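Local coordinates for uncharacterized protein (Bordetella bronchiseptica, PDB 4XG0) that probably phosphorylates acid sugars, as a member of a kinase family of acid-sugar catabolism with a sugar-binding and a nucleotide-binding domain, at residues Asp33-Ser38 / Ala75-Ser80; Ala48-Gln53 / Pro245-Trp250; Thr264-Ala269 / Ala322-Leu327; Ala290-Asp295 / Ala336-Glu341. One frame throughout, in Å; residues are numbered along the deposited sequence. Where two conformers were deposited one is given.

Interaction 1: Asp33-Ser38 / Ala75-Ser80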
loop_
_atom_site.group_PDB
_atom_site.type_symbol
_atom_site.label_atom_id
_atom_site.label_comp_id
_atom_site.label_asym_id
_atom_site.label_seq_id
_atom_site.Cartn_x
_atom_site.Cartn_y
_atom_site.Cartn_z
ATOM N N ASP A 33 12.739 -16.568 -5.792
ATOM C CA ASP A 33 13.589 -17.712 -6.029
ATOM C C ASP A 33 12.844 -19.024 -6.300
ATOM O O ASP A 33 13.465 -20.034 -6.608
ATOM C CB ASP A 33 14.628 -17.861 -4.899
ATOM C CG ASP A 33 14.014 -18.240 -3.568
ATOM O OD1 ASP A 33 12.830 -17.929 -3.328
ATOM O OD2 ASP A 33 14.741 -18.886 -2.763
ATOM N N ASP A 34 11.521 -19.040 -6.234
ATOM C CA ASP A 34 10.835 -20.249 -6.633
ATOM C C ASP A 34 9.454 -19.923 -7.198
ATOM O O ASP A 34 8.983 -18.791 -7.088
ATOM C CB ASP A 34 10.796 -21.279 -5.497
ATOM C CG ASP A 34 9.739 -21.004 -4.468
ATOM O OD1 ASP A 34 9.189 -19.873 -4.407
ATOM O OD2 ASP A 34 9.476 -21.947 -3.670
ATOM N N LEU A 35 8.844 -20.912 -7.837
ATOM C CA LEU A 35 7.582 -20.695 -8.535
ATOM C C LEU A 35 6.447 -20.362 -7.581
ATOM O O LEU A 35 5.619 -19.498 -7.860
ATOM C CB LEU A 35 7.217 -21.953 -9.334
ATOM C CG LEU A 35 5.910 -21.894 -10.126
ATOM C CD1 LEU A 35 6.032 -20.879 -11.251
ATOM C CD2 LEU A 35 5.550 -23.280 -10.663
ATOM N N THR A 36 6.392 -21.060 -6.457
ATOM C CA THR A 36 5.312 -20.852 -5.517
ATOM C C THR A 36 5.348 -19.405 -5.022
ATOM O O THR A 36 4.329 -18.724 -4.969
ATOM C CB THR A 36 5.402 -21.834 -4.331
ATOM O OG1 THR A 36 5.087 -23.157 -4.783
ATOM C CG2 THR A 36 4.448 -21.460 -3.241
ATOM N N GLY A 37 6.540 -18.937 -4.664
ATOM C CA GLY A 37 6.705 -17.597 -4.135
ATOM C C GLY A 37 6.416 -16.514 -5.162
ATOM O O GLY A 37 5.816 -15.483 -4.843
ATOM N N SER A 38 6.849 -16.732 -6.394
ATOM C CA SER A 38 6.569 -15.773 -7.438
ATOM C C SER A 38 5.056 -15.566 -7.593
ATOM O O SER A 38 4.590 -14.429 -7.634
ATOM C CB SER A 38 7.172 -16.243 -8.750
ATOM O OG SER A 38 7.215 -15.188 -9.688
ATOM N N ALA A 75 6.602 -10.256 -12.575
ATOM C CA ALA A 75 7.101 -11.230 -11.602
ATOM C C ALA A 75 7.737 -12.438 -12.270
ATOM O O ALA A 75 7.208 -13.015 -13.232
ATOM C CB ALA A 75 5.984 -11.677 -10.673
ATOM N N VAL A 76 8.909 -12.829 -11.761
ATOM C CA VAL A 76 9.671 -13.898 -12.365
ATOM C C VAL A 76 10.218 -14.821 -11.282
ATOM O O VAL A 76 10.342 -14.420 -10.140
ATOM C CB VAL A 76 10.855 -13.332 -13.162
ATOM C CG1 VAL A 76 10.359 -12.267 -14.102
ATOM C CG2 VAL A 76 11.890 -12.745 -12.221
ATOM N N THR A 77 10.513 -16.060 -11.657
ATOM C CA THR A 77 11.183 -16.968 -10.747
ATOM C C THR A 77 12.557 -17.325 -11.297
ATOM O O THR A 77 12.736 -17.570 -12.505
ATOM C CB THR A 77 10.415 -18.271 -10.504
ATOM O OG1 THR A 77 11.266 -19.168 -9.777
ATOM C CG2 THR A 77 10.013 -18.916 -11.810
ATOM N N THR A 78 13.542 -17.345 -10.420
ATOM C CA THR A 78 14.892 -17.706 -10.850
ATOM C C THR A 78 15.146 -19.203 -10.681
ATOM O O THR A 78 16.226 -19.681 -10.996
ATOM C CB THR A 78 15.945 -16.943 -10.035
ATOM O OG1 THR A 78 15.603 -17.029 -8.657
ATOM C CG2 THR A 78 16.006 -15.479 -10.431
ATOM N N HIS A 79 14.159 -19.940 -10.168
ATOM C CA HIS A 79 14.344 -21.356 -9.774
ATOM C C HIS A 79 15.704 -21.621 -9.144
ATOM O O HIS A 79 16.359 -22.609 -9.493
ATOM C CB HIS A 79 14.209 -22.311 -10.963
ATOM C CG HIS A 79 13.364 -21.792 -12.082
ATOM N ND1 HIS A 79 12.066 -22.216 -12.292
ATOM C CD2 HIS A 79 13.641 -20.922 -13.080
ATOM C CE1 HIS A 79 11.581 -21.616 -13.361
ATOM N NE2 HIS A 79 12.513 -20.825 -13.863
ATOM N N SER A 80 16.111 -20.779 -8.201
ATOM C CA SER A 80 17.491 -20.806 -7.712
ATOM C C SER A 80 17.672 -21.275 -6.268
ATOM O O SER A 80 18.816 -21.354 -5.793
ATOM C CB SER A 80 18.085 -19.411 -7.851
ATOM O OG SER A 80 17.317 -18.480 -7.109
#
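Asp-33 and Ser-80 are tied by a backbone bond: Ser-80 N donates to Asp-33 O at 3.2 Å, and the N-H...O angle of 140° marks it as bent. Packing is tightest beside it, where hydroxyls press on backbone. Thr-77 OG1, trans to its own backbone N (chi1 171°), comes within 3.2 Å of Asp-34 C. It also accepts the amide of His-79 N at 3.0 Å, an ST turn that holds the hydroxyl in place, while Thr-78 OG1 sits 3.4 Å from Asp-33 CA. Ser-38 points at the strand, its OG swung beside its own carbonyl carbon (chi1 -165°) and weakly bonded to Val-76 O at 3.3 Å. Further out, the Asp-33 carboxylate forms a salt bridge with Arg-81, and Ser-80 OG bonds Glu-122.

The loose side is that of Leu-35 and His-79, both exposed; Leu-35 CD1 stays 4.5 Å from Thr-77 CG2. Asp-34 turns away to N-cap the helix through Gly-37 N, its carboxylate close to a citrate, probably from the crystallisation liquor but possibly marking a pocket.

The contact joins the start of helix 35-47, just after strand 28-32, to the turn leaving neighbouring parallel strand 73-77, while helix 85-101 packs against Thr-78 and Ser-80.

Interaction 2: Ala48-Gln53 / Pro245-Trp250. With SO4 (sulfate ion), chain D.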
loop_
_atom_site.group_PDB
_atom_site.type_symbol
_atom_site.label_atom_id
_atom_site.label_comp_id
_atom_site.label_asym_id
_atom_site.label_seq_id
_atom_site.Cartn_x
_atom_site.Cartn_y
_atom_site.Cartn_z
ATOM N N ALA A 48 -4.027 -5.349 -5.204
ATOM C CA ALA A 48 -3.913 -3.905 -4.942
ATOM C C ALA A 48 -4.114 -3.013 -6.191
ATOM O O ALA A 48 -3.887 -1.788 -6.182
ATOM C CB ALA A 48 -2.607 -3.640 -4.271
ATOM N N GLY A 49 -4.537 -3.661 -7.271
ATOM C CA GLY A 49 -4.881 -2.985 -8.492
ATOM C C GLY A 49 -3.881 -2.958 -9.623
ATOM O O GLY A 49 -4.190 -2.448 -10.694
ATOM N N TRP A 50 -2.687 -3.476 -9.383
ATOM C CA TRP A 50 -1.641 -3.479 -10.402
ATOM C C TRP A 50 -1.882 -4.519 -11.499
ATOM O O TRP A 50 -2.124 -5.686 -11.214
ATOM C CB TRP A 50 -0.300 -3.763 -9.763
ATOM C CG TRP A 50 0.187 -2.746 -8.772
ATOM C CD1 TRP A 50 0.125 -2.836 -7.386
ATOM C CD2 TRP A 50 0.840 -1.504 -9.059
ATOM N NE1 TRP A 50 0.690 -1.713 -6.841
ATOM C CE2 TRP A 50 1.158 -0.899 -7.824
ATOM C CE3 TRP A 50 1.220 -0.856 -10.240
ATOM C CZ2 TRP A 50 1.824 0.352 -7.745
ATOM C CZ3 TRP A 50 1.879 0.392 -10.156
ATOM C CH2 TRP A 50 2.195 0.958 -8.902
ATOM N N ALA A 51 -1.765 -4.105 -12.755
ATOM C CA ALA A 51 -1.744 -5.042 -13.867
ATOM C C ALA A 51 -0.424 -5.797 -13.807
ATOM O O ALA A 51 0.656 -5.196 -13.906
ATOM C CB ALA A 51 -1.875 -4.309 -15.192
ATOM N N THR A 52 -0.521 -7.112 -13.622
ATOM C CA THR A 52 0.633 -7.924 -13.204
ATOM C C THR A 52 0.833 -9.097 -14.155
ATOM O O THR A 52 -0.118 -9.802 -14.491
ATOM C CB THR A 52 0.418 -8.464 -11.796
ATOM O OG1 THR A 52 0.270 -7.375 -10.883
ATOM C CG2 THR A 52 1.584 -9.331 -11.358
ATOM N N GLN A 53 2.057 -9.272 -14.632
ATOM C CA GLN A 53 2.390 -10.386 -15.492
ATOM C C GLN A 53 3.329 -11.327 -14.767
ATOM O O GLN A 53 4.168 -10.868 -14.009
ATOM C CB GLN A 53 3.086 -9.883 -16.745
ATOM C CG GLN A 53 2.278 -9.002 -17.604
ATOM C CD GLN A 53 1.683 -9.719 -18.802
ATOM O OE1 GLN A 53 2.053 -10.854 -19.119
ATOM N NE2 GLN A 53 0.766 -9.043 -19.488
ATOM N N PRO A 245 1.879 -5.080 1.614
ATOM C CA PRO A 245 2.277 -3.758 2.096
ATOM C C PRO A 245 3.035 -2.949 1.038
ATOM O O PRO A 245 2.757 -1.766 0.900
ATOM C CB PRO A 245 3.188 -4.101 3.309
ATOM C CG PRO A 245 2.604 -5.380 3.790
ATOM C CD PRO A 245 2.219 -6.152 2.564
ATOM N N LEU A 246 3.919 -3.579 0.283
ATOM C CA LEU A 246 4.682 -2.870 -0.728
ATOM C C LEU A 246 3.784 -2.508 -1.904
ATOM O O LEU A 246 3.862 -1.390 -2.419
ATOM C CB LEU A 246 5.855 -3.704 -1.217
ATOM C CG LEU A 246 6.998 -3.829 -0.233
ATOM C CD1 LEU A 246 7.996 -4.940 -0.672
ATOM C CD2 LEU A 246 7.691 -2.427 -0.048
ATOM N N ALA A 247 2.967 -3.459 -2.335
ATOM C CA ALA A 247 1.952 -3.143 -3.389
ATOM C C ALA A 247 1.148 -1.897 -3.039
ATOM O O ALA A 247 0.911 -1.006 -3.884
ATOM C CB ALA A 247 1.037 -4.318 -3.598
ATOM N N ARG A 248 0.665 -1.821 -1.792
ATOM C CA ARG A 248 -0.076 -0.680 -1.343
ATOM C C ARG A 248 0.742 0.623 -1.204
ATOM O O ARG A 248 0.285 1.709 -1.586
ATOM C CB ARG A 248 -0.782 -1.011 -0.020
ATOM C CG ARG A 248 -1.870 -2.073 -0.135
ATOM C CD ARG A 248 -2.701 -2.181 1.113
ATOM N NE ARG A 248 -1.979 -2.929 2.131
ATOM C CZ ARG A 248 -2.114 -4.239 2.335
ATOM N NH1 ARG A 248 -1.403 -4.819 3.288
ATOM N NH2 ARG A 248 -2.918 -4.976 1.573
ATOM N N VAL A 249 1.960 0.533 -0.678
ATOM C CA VAL A 249 2.710 1.743 -0.479
ATOM C C VAL A 249 3.120 2.343 -1.814
ATOM O O VAL A 249 3.018 3.538 -2.018
ATOM C CB VAL A 249 3.948 1.482 0.396
ATOM C CG1 VAL A 249 4.865 2.671 0.317
ATOM C CG2 VAL A 249 3.487 1.251 1.823
ATOM N N TRP A 250 3.536 1.487 -2.730
ATOM C CA TRP A 250 3.945 1.946 -4.041
ATOM C C TRP A 250 2.742 2.466 -4.856
ATOM O O TRP A 250 2.879 3.397 -5.656
ATOM C CB TRP A 250 4.691 0.837 -4.768
ATOM C CG TRP A 250 6.134 0.680 -4.290
ATOM C CD1 TRP A 250 6.912 1.646 -3.712
ATOM C CD2 TRP A 250 6.947 -0.504 -4.348
ATOM N NE1 TRP A 250 8.166 1.123 -3.398
ATOM C CE2 TRP A 250 8.204 -0.182 -3.785
ATOM C CE3 TRP A 250 6.737 -1.804 -4.823
ATOM C CZ2 TRP A 250 9.236 -1.106 -3.686
ATOM C CZ3 TRP A 250 7.742 -2.707 -4.735
ATOM C CH2 TRP A 250 8.994 -2.357 -4.159
HETATM S S SO4 D . -3.170 -8.318 3.364
HETATM O O1 SO4 D . -2.076 -7.640 4.109
HETATM O O2 SO4 D . -2.758 -9.576 2.712
HETATM O O3 SO4 D . -3.660 -7.446 2.288
HETATM O O4 SO4 D . -4.268 -8.654 4.277
#
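Trp-50 reaches the turn of helix 240-252 at Ala-247 through two torsions: chi1 of -63° sets CG opposite the carbonyl carbon, and chi2 of 101° turns the indole so that its N-H edge leads. The result is a nearly linear hydrogen bond, NE1 of Trp-50 to O of Ala-247 at 3.0 Å with an N-H...O angle of 176°. The acceptor lies in the ring plane, whereas the donor is somewhat tilted from the plane of the carbonyl. Farther along the same indole edge, Trp-50 CZ2 meets the backbone of Trp-250, 3.7 Å from its C atom, so the six-membered ring slots against the next part of the helix without stacking on the other indole.

The tryptophan is delivered by the end of helix 35-47. Gly-49, with positive phi, is the C-prime residue of a Schellman motif in which Trp-50 N bonds to Phe-45 O and Gly-49 N to Val-46 O, and the chain then turns into edge strand 52-54 of the parallel sheet. Helix 240-252 follows strand 234-238 of that same sheet. Just before the glycine, the methyl of Ala-48 meets that of Ala-247, CB to CB at 3.8 Å; Phe-45 packs on Ala-247 as well. Two small side chains allow this close approach.

Arg-248 touches Ala-48 only marginally. Its chain bends at chi3 and presents the guanidinium to a sulfate, probably from the crystallisation liquor: NH1 donates to sulfate O1 at 3.0 Å and NH2 to sulfate O3 at 2.7 Å, a two-pronged grip made at the guanidinium edge.

Interaction 3: Thr264-Ala269 / Ala322-Leu327. With SO4 (sulfate ion), chain F.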
loop_
_atom_site.group_PDB
_atom_site.type_symbol
_atom_site.label_atom_id
_atom_site.label_comp_id
_atom_site.label_asym_id
_atom_site.label_seq_id
_atom_site.Cartn_x
_atom_site.Cartn_y
_atom_site.Cartn_z
ATOM N N THR A 264 -22.602 13.013 6.254
ATOM C CA THR A 264 -23.903 13.652 6.433
ATOM C C THR A 264 -24.752 12.972 7.491
ATOM O O THR A 264 -25.779 13.520 7.928
ATOM C CB THR A 264 -24.694 13.647 5.111
ATOM O OG1 THR A 264 -24.881 12.295 4.683
ATOM C CG2 THR A 264 -23.952 14.388 4.054
ATOM N N SER A 265 -24.333 11.790 7.933
ATOM C CA SER A 265 -25.152 11.021 8.857
ATOM C C SER A 265 -25.134 11.654 10.239
ATOM O O SER A 265 -24.129 12.250 10.644
ATOM C CB SER A 265 -24.637 9.590 8.963
ATOM O OG SER A 265 -25.548 8.792 9.672
ATOM N N GLN A 266 -26.259 11.538 10.945
ATOM C CA GLN A 266 -26.306 11.846 12.358
ATOM C C GLN A 266 -26.297 10.576 13.223
ATOM O O GLN A 266 -26.437 10.663 14.446
ATOM C CB GLN A 266 -27.553 12.675 12.670
ATOM C CG GLN A 266 -27.587 13.982 11.906
ATOM C CD GLN A 266 -26.385 14.870 12.209
ATOM O OE1 GLN A 266 -25.949 14.981 13.359
ATOM N NE2 GLN A 266 -25.842 15.509 11.171
ATOM N N HIS A 267 -26.137 9.407 12.594
ATOM C CA HIS A 267 -25.940 8.157 13.337
ATOM C C HIS A 267 -24.677 8.294 14.163
ATOM O O HIS A 267 -23.681 8.828 13.668
ATOM C CB HIS A 267 -25.805 6.961 12.381
ATOM C CG HIS A 267 -27.113 6.482 11.836
ATOM N ND1 HIS A 267 -28.123 6.016 12.646
ATOM C CD2 HIS A 267 -27.582 6.417 10.568
ATOM C CE1 HIS A 267 -29.159 5.673 11.899
ATOM N NE2 HIS A 267 -28.860 5.909 10.638
ATOM N N SER A 268 -24.719 7.839 15.413
ATOM C CA SER A 268 -23.602 8.018 16.334
ATOM C C SER A 268 -22.350 7.333 15.811
ATOM O O SER A 268 -21.248 7.808 16.024
ATOM C CB SER A 268 -23.938 7.454 17.701
ATOM O OG SER A 268 -23.966 6.045 17.644
ATOM N N ALA A 269 -22.526 6.213 15.120
ATOM C CA ALA A 269 -21.396 5.509 14.552
ATOM C C ALA A 269 -20.623 6.443 13.633
ATOM O O ALA A 269 -19.402 6.523 13.706
ATOM C CB ALA A 269 -21.866 4.282 13.788
ATOM N N ALA A 322 -21.485 17.209 8.407
ATOM C CA ALA A 322 -22.820 17.805 8.456
ATOM C C ALA A 322 -23.216 18.160 9.866
ATOM O O ALA A 322 -22.959 17.395 10.773
ATOM C CB ALA A 322 -23.842 16.849 7.894
ATOM N N PRO A 323 -23.854 19.319 10.057
ATOM C CA PRO A 323 -24.558 19.504 11.329
ATOM C C PRO A 323 -25.944 18.847 11.261
ATOM O O PRO A 323 -26.474 18.580 10.173
ATOM C CB PRO A 323 -24.669 21.019 11.431
ATOM C CG PRO A 323 -24.743 21.478 10.053
ATOM C CD PRO A 323 -23.894 20.539 9.230
ATOM N N GLU A 324 -26.523 18.588 12.424
ATOM C CA GLU A 324 -27.876 18.067 12.515
ATOM C C GLU A 324 -28.900 19.108 12.061
ATOM O O GLU A 324 -28.681 20.309 12.213
ATOM C CB GLU A 324 -28.151 17.645 13.971
ATOM C CG GLU A 324 -29.504 16.992 14.203
ATOM C CD GLU A 324 -29.451 15.866 15.243
ATOM O OE1 GLU A 324 -28.350 15.551 15.764
ATOM O OE2 GLU A 324 -30.522 15.287 15.534
ATOM N N GLY A 325 -30.007 18.634 11.491
ATOM C CA GLY A 325 -31.134 19.480 11.145
ATOM C C GLY A 325 -31.275 19.804 9.666
ATOM O O GLY A 325 -30.869 19.040 8.781
ATOM N N ARG A 326 -31.892 20.941 9.399
ATOM C CA ARG A 326 -32.076 21.386 8.026
ATOM C C ARG A 326 -31.670 22.841 7.923
ATOM O O ARG A 326 -31.740 23.581 8.904
ATOM C CB ARG A 326 -33.540 21.227 7.611
ATOM C CG ARG A 326 -34.502 22.023 8.474
ATOM C CD ARG A 326 -35.849 22.159 7.799
ATOM N NE ARG A 326 -36.603 20.912 7.853
ATOM C CZ ARG A 326 -37.602 20.607 7.031
ATOM N NH1 ARG A 326 -38.236 19.451 7.164
ATOM N NH2 ARG A 326 -37.971 21.452 6.075
ATOM N N LEU A 327 -31.241 23.254 6.732
ATOM C CA LEU A 327 -30.936 24.651 6.495
ATOM C C LEU A 327 -32.203 25.491 6.614
ATOM O O LEU A 327 -33.286 25.068 6.195
ATOM C CB LEU A 327 -30.356 24.817 5.091
ATOM C CG LEU A 327 -29.182 23.896 4.783
ATOM C CD1 LEU A 327 -28.640 24.233 3.420
ATOM C CD2 LEU A 327 -28.119 24.035 5.838
HETATM S S SO4 F . -28.110 5.761 16.022
HETATM O O1 SO4 F . -27.296 6.778 16.689
HETATM O O2 SO4 F . -27.329 4.992 15.047
HETATM O O3 SO4 F . -28.656 4.866 17.045
HETATM O O4 SO4 F . -29.238 6.393 15.320
#
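Gln-266 and Ala-322 share the hydrogen bond of this contact, and it is weak: NE2 of Gln-266 donates to O of Ala-322 over 3.5 Å, though at a fair N-H...O angle of 159°. The same carbonyl oxygen also receives NH1 of Arg-271, which in addition bonds Ser-265 O and so links the two loops.

Other polar approaches are proximity without bonding. Gln-266 NE2 lies 3.3 Å from Pro-323 O, but the angle is poor. Gln-266 OE1 and Glu-324 OE1, 3.4 Å apart, are both acceptors. The glutamine folds back at chi2 (-59°), which lays its amide over the backbone of Glu-324, with CD 3.5 Å from Glu-324 CA; amide and carboxylate planes stand 43° apart.

Close packing also occurs at Ala-322, which is buried: its CB lies 3.5 Å from Thr-264 CA.

Anion binding occurs on the far flank of 264-269. His-267, the N-cap of helix 268-279, shares its ND1 hydrogen between sulfate O2 at 2.7 Å and O4 at 2.9 Å, and Ser-268 N donates to O1 of the same ion at 3.1 Å. An ST turn, Ser-265 OG accepting from His-267 N, shapes the approach to this helix end. The sulfate probably comes from the crystallisation liquor, but its seat at a helix N-terminus in a nucleotide-binding domain is consistent with an anion site.

In the fold, the contact joins loops leaving the neighbouring parallel strands 259-263 and 317-321, with helix 334-349 packed beneath through Val-335 and Leu-339 and helix 289-292 beside Pro-323.

Interaction 4: Ala290-Asp295 / Ala336-Glu341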
loop_
_atom_site.group_PDB
_atom_site.type_symbol
_atom_site.label_atom_id
_atom_site.label_comp_id
_atom_site.label_asym_id
_atom_site.label_seq_id
_atom_site.Cartn_x
_atom_site.Cartn_y
_atom_site.Cartn_z
ATOM N N ALA A 290 -26.398 27.522 9.945
ATOM C CA ALA A 290 -26.325 28.843 9.331
ATOM C C ALA A 290 -25.106 28.950 8.407
ATOM O O ALA A 290 -25.208 29.463 7.290
ATOM C CB ALA A 290 -26.270 29.906 10.393
ATOM N N GLN A 291 -23.957 28.459 8.858
ATOM C CA GLN A 291 -22.737 28.532 8.036
ATOM C C GLN A 291 -22.820 27.681 6.776
ATOM O O GLN A 291 -22.379 28.102 5.693
ATOM C CB GLN A 291 -21.509 28.137 8.867
ATOM C CG GLN A 291 -21.176 29.135 9.991
ATOM C CD GLN A 291 -20.127 28.608 10.968
ATOM O OE1 GLN A 291 -19.992 27.398 11.180
ATOM N NE2 GLN A 291 -19.367 29.521 11.551
ATOM N N LEU A 292 -23.370 26.476 6.904
ATOM C CA LEU A 292 -23.515 25.588 5.771
ATOM C C LEU A 292 -24.311 26.256 4.617
ATOM O O LEU A 292 -23.999 26.018 3.443
ATOM C CB LEU A 292 -24.156 24.284 6.215
ATOM C CG LEU A 292 -24.387 23.267 5.116
ATOM C CD1 LEU A 292 -23.130 22.998 4.306
ATOM C CD2 LEU A 292 -24.908 22.001 5.786
ATOM N N ALA A 293 -25.315 27.084 4.946
ATOM C CA ALA A 293 -26.105 27.773 3.919
ATOM C C ALA A 293 -25.464 29.075 3.427
ATOM O O ALA A 293 -26.032 29.755 2.577
ATOM C CB ALA A 293 -27.529 28.055 4.440
ATOM N N ASP A 294 -24.288 29.411 3.953
ATOM C CA ASP A 294 -23.619 30.678 3.669
ATOM C C ASP A 294 -22.401 30.430 2.787
ATOM O O ASP A 294 -21.402 29.847 3.224
ATOM C CB ASP A 294 -23.183 31.320 4.985
ATOM C CG ASP A 294 -22.713 32.755 4.809
ATOM O OD1 ASP A 294 -22.348 33.140 3.676
ATOM O OD2 ASP A 294 -22.705 33.493 5.816
ATOM N N ASP A 295 -22.487 30.815 1.521
ATOM C CA ASP A 295 -21.462 30.365 0.595
ATOM C C ASP A 295 -20.133 31.036 0.930
ATOM O O ASP A 295 -19.061 30.518 0.584
ATOM C CB ASP A 295 -21.849 30.606 -0.865
ATOM C CG ASP A 295 -21.109 29.674 -1.818
ATOM O OD1 ASP A 295 -21.216 28.432 -1.653
ATOM O OD2 ASP A 295 -20.443 30.196 -2.738
ATOM N N ALA A 336 -27.722 17.636 3.389
ATOM C CA ALA A 336 -26.978 16.652 2.606
ATOM C C ALA A 336 -26.859 17.133 1.147
ATOM O O ALA A 336 -25.810 17.002 0.512
ATOM C CB ALA A 336 -27.680 15.338 2.671
ATOM N N ARG A 337 -27.936 17.709 0.629
ATOM C CA ARG A 337 -27.935 18.187 -0.762
ATOM C C ARG A 337 -26.819 19.211 -0.926
ATOM O O ARG A 337 -26.032 19.178 -1.887
ATOM C CB ARG A 337 -29.276 18.826 -1.104
ATOM N N ARG A 338 -26.780 20.138 0.016
ATOM C CA ARG A 338 -25.782 21.196 0.053
ATOM C C ARG A 338 -24.359 20.661 0.200
ATOM O O ARG A 338 -23.457 21.094 -0.526
ATOM C CB ARG A 338 -26.118 22.150 1.194
ATOM C CG ARG A 338 -25.112 23.261 1.445
ATOM C CD ARG A 338 -25.175 24.296 0.365
ATOM N NE ARG A 338 -24.338 25.453 0.665
ATOM C CZ ARG A 338 -23.845 26.269 -0.265
ATOM N NH1 ARG A 338 -23.088 27.292 0.092
ATOM N NH2 ARG A 338 -24.099 26.045 -1.548
ATOM N N LEU A 339 -24.137 19.745 1.142
ATOM C CA LEU A 339 -22.806 19.155 1.297
ATOM C C LEU A 339 -22.373 18.454 0.011
ATOM O O LEU A 339 -21.207 18.518 -0.401
ATOM C CB LEU A 339 -22.765 18.184 2.494
ATOM C CG LEU A 339 -22.474 18.841 3.840
ATOM C CD1 LEU A 339 -22.452 17.756 4.912
ATOM C CD2 LEU A 339 -21.154 19.620 3.828
ATOM N N GLY A 340 -23.330 17.811 -0.646
ATOM C CA GLY A 340 -23.061 17.118 -1.894
ATOM C C GLY A 340 -22.625 18.075 -2.965
ATOM O O GLY A 340 -21.669 17.817 -3.705
ATOM N N GLU A 341 -23.336 19.185 -3.072
ATOM C CA GLU A 341 -22.994 20.174 -4.092
ATOM C C GLU A 341 -21.614 20.765 -3.830
ATOM O O GLU A 341 -20.819 20.919 -4.767
ATOM C CB GLU A 341 -24.037 21.281 -4.156
ATOM C CG GLU A 341 -25.330 20.833 -4.813
ATOM C CD GLU A 341 -25.655 21.622 -6.077
ATOM O OE1 GLU A 341 -26.099 22.788 -5.952
ATOM O OE2 GLU A 341 -25.471 21.076 -7.193
HETATM O O HOH W 1 -21.748 27.047 2.732
#
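The guanidinium of Arg-338 is met by Leu-292 and Asp-295 at its edge. Leu-292 O lies in the guanidinium plane and accepts from NE at 2.9 Å; the N-H...O angle of 171° and a donor within the carbonyl plane make this a well-aligned bond. Asp-295 OD1 takes NH1 at 2.8 Å on its anti lone pair, a less straight salt bridge (148°). This oxygen lies somewhat out of the guanidinium plane, and the carboxylate and guanidinium planes are 53° apart. Water 1 sits 3.0 Å from Arg-338 NH1, whose hydrogen it accepts, and close to Leu-292 O and Asp-294 O.

The arginine reaches these acceptors because its chain bends at chi2 and is extended beyond. Its aliphatic part slides past Leu-292 in the opposite direction, with CG 3.5 Å from Leu-292 CD1. At about a right angle to that leucine comes Leu-339, whose CD2 is 3.9 Å from the same CD1. Trp-285 of strand 283-285 touches both leucines, so this side belongs to the core between helices 289-292 and 334-349.

Chemically, Arg-338 NE donates to the last carbonyl of helix 289-292 while NH1 pairs with an acid at the start of helix 295-304. Asp-295 OD1 also forms a salt bridge with Arg-345, so its negative charge, shared between two arginines of helix 334-349, is probably stabilised.

How the interactions relate
The four contacts form two pairs, one in each part of the chain. Interactions 1 and 2 lie 18 Å apart between centres and meet along neighbouring strands 52-54 and 73-77 of the eight-stranded parallel sheet, where Ala-75 N probably bonds Gln-53 O at 2.9 Å; their segments alternate along the chain. Interactions 3 and 4, 12 Å apart between centres, also alternate and share one hydrophobic core, with Ala-322 CB 3.4 Å from Leu-339 CD1, all within the nucleotide-binding domain. The two pairs come in series, and interactions 1 and 3 are separated by about 53 Å between centres, consistent with separate sugar-binding and nucleotide-binding domains.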